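Local coordinates for protein pectate lyase (Erwinia chrysanthemi, PDB 1RU4) that cleaves pectate by eliminative lysis, as a pectate lyase built on a parallel beta-helix, at residues F343-D347 and T348-T352. Sequence-based numbering, arbitrary orientation.
Sequences FVSLD and TSLAT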
loop_
_atom_site.group_PDB
_atom_site.type_symbol
_atom_site.label_atom_id
_atom_site.label_comp_id
_atom_site.label_asym_id
_atom_site.label_seq_id
_atom_site.Cartn_x
_atom_site.Cartn_y
_atom_site.Cartn_z
ATOM N N PHE A 343 -13.064 -22.201 -4.353
ATOM C CA PHE A 343 -11.722 -21.787 -3.967
ATOM C C PHE A 343 -10.903 -22.918 -3.360
ATOM O O PHE A 343 -11.419 -23.724 -2.586
ATOM C CB PHE A 343 -11.812 -20.593 -3.014
ATOM C CG PHE A 343 -12.592 -19.444 -3.584
ATOM C CD1 PHE A 343 -13.961 -19.336 -3.358
ATOM C CD2 PHE A 343 -11.972 -18.516 -4.414
ATOM C CE1 PHE A 343 -14.705 -18.326 -3.958
ATOM C CE2 PHE A 343 -12.706 -17.499 -5.018
ATOM C CZ PHE A 343 -14.077 -17.405 -4.790
ATOM N N VAL A 344 -9.629 -22.980 -3.736
ATOM C CA VAL A 344 -8.723 -24.005 -3.225
ATOM C C VAL A 344 -8.580 -23.870 -1.710
ATOM O O VAL A 344 -8.611 -24.867 -0.983
ATOM C CB VAL A 344 -7.327 -23.913 -3.888
ATOM C CG1 VAL A 344 -6.392 -24.961 -3.299
ATOM C CG2 VAL A 344 -7.447 -24.112 -5.394
ATOM N N SER A 345 -8.476 -22.629 -1.239
ATOM C CA SER A 345 -8.356 -22.363 0.188
ATOM C C SER A 345 -9.001 -21.048 0.601
ATOM O O SER A 345 -8.986 -20.071 -0.151
ATOM C CB SER A 345 -6.884 -22.345 0.605
ATOM O OG SER A 345 -6.757 -22.044 1.986
ATOM N N LEU A 346 -9.569 -21.050 1.805
ATOM C CA LEU A 346 -10.123 -19.850 2.423
ATOM C C LEU A 346 -9.452 -19.647 3.787
ATOM O O LEU A 346 -9.993 -18.985 4.676
ATOM C CB LEU A 346 -11.646 -19.967 2.567
ATOM C CG LEU A 346 -12.428 -19.936 1.246
ATOM C CD1 LEU A 346 -13.899 -20.189 1.500
ATOM C CD2 LEU A 346 -12.235 -18.594 0.548
ATOM N N ASP A 347 -8.268 -20.237 3.938
ATOM C CA ASP A 347 -7.465 -20.087 5.150
ATOM C C ASP A 347 -6.837 -18.696 5.110
ATOM O O ASP A 347 -5.798 -18.489 4.481
ATOM C CB ASP A 347 -6.377 -21.168 5.196
ATOM C CG ASP A 347 -5.434 -21.017 6.386
ATOM O OD1 ASP A 347 -5.639 -20.123 7.235
ATOM O OD2 ASP A 347 -4.477 -21.809 6.467
ATOM N N THR A 348 -7.451 -17.761 5.828
ATOM C CA THR A 348 -7.014 -16.372 5.801
ATOM C C THR A 348 -5.641 -16.106 6.409
ATOM O O THR A 348 -5.091 -15.021 6.222
ATOM C CB THR A 348 -8.051 -15.433 6.453
ATOM O OG1 THR A 348 -8.228 -15.782 7.831
ATOM C CG2 THR A 348 -9.389 -15.530 5.729
ATOM N N SER A 349 -5.081 -17.083 7.121
ATOM C CA SER A 349 -3.755 -16.903 7.715
ATOM C C SER A 349 -2.671 -16.827 6.643
ATOM O O SER A 349 -1.571 -16.336 6.898
ATOM C CB SER A 349 -3.433 -18.027 8.708
ATOM O OG SER A 349 -3.140 -19.242 8.047
ATOM N N LEU A 350 -2.998 -17.289 5.438
ATOM C CA LEU A 350 -2.051 -17.272 4.327
ATOM C C LEU A 350 -1.812 -15.879 3.744
ATOM O O LEU A 350 -0.857 -15.681 3.005
ATOM C CB LEU A 350 -2.521 -18.212 3.213
ATOM C CG LEU A 350 -2.599 -19.702 3.545
ATOM C CD1 LEU A 350 -3.306 -20.437 2.412
ATOM C CD2 LEU A 350 -1.202 -20.264 3.768
ATOM N N ALA A 351 -2.659 -14.914 4.094
ATOM C CA ALA A 351 -2.558 -13.570 3.522
ATOM C C ALA A 351 -1.280 -12.814 3.876
ATOM O O ALA A 351 -0.821 -11.969 3.104
ATOM C CB ALA A 351 -3.782 -12.741 3.904
ATOM N N THR A 352 -0.701 -13.126 5.032
ATOM C CA THR A 352 0.493 -12.422 5.496
ATOM C C THR A 352 1.773 -13.250 5.464
ATOM O O THR A 352 2.754 -12.918 6.138
ATOM C CB THR A 352 0.291 -11.851 6.911
ATOM O OG1 THR A 352 -0.177 -12.886 7.782
ATOM C CG2 THR A 352 -0.717 -10.714 6.893
#
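Asp-347 and Ser-349 meet through a single carboxylate oxygen. OD1 of Asp-347 takes a hydrogen bond from Ser-349 OG at 2.8 Å and another from the backbone N of Ser-349 at 3.1 Å. Both donors come from the same face of the carboxylate: the hydroxyl lies on the syn side, 34° out of the plane, and the N-H stands higher above it. The aspartate can reach forward in this way because CG lies anti to the backbone N (chi1 176°), beside its own carbonyl carbon. In the serine, a chi1 of 74° sets the hydroxyl between its N and carbonyl carbon, close enough to its own N-H for both to grip the same oxygen.

Asp-347 also accepts at its backbone, where Leu-350 N bonds to O at 3.2 Å. The aspartate directly precedes the short 3-10 segment 348-350 and thus receives two of its N-H groups, Ser-349 N at OD1 and Leu-350 N at O; the turn continues with Ala-351 N bonded to Thr-348 O. It belongs to the long chain segment that follows strand 325-328 and runs back along the outside of the parallel beta-helix. Here Thr-348 touches Phe-266, and Ala-351 rests on Trp-226, Phe-228 and Phe-266.

Leu-350 points its side chain toward 343-347, with CG 3.5 Å from Asp-347 O and CD1 3.8 Å from Ser-345 OG. That hydroxyl positions the aspartate in turn: Asp-347 N donates to Ser-345 OG at 3.1 Å, closing an ST turn. Ser-345 is itself tied by backbone hydrogen bonding to Phe-367, which the side chain of Leu-346 also touches.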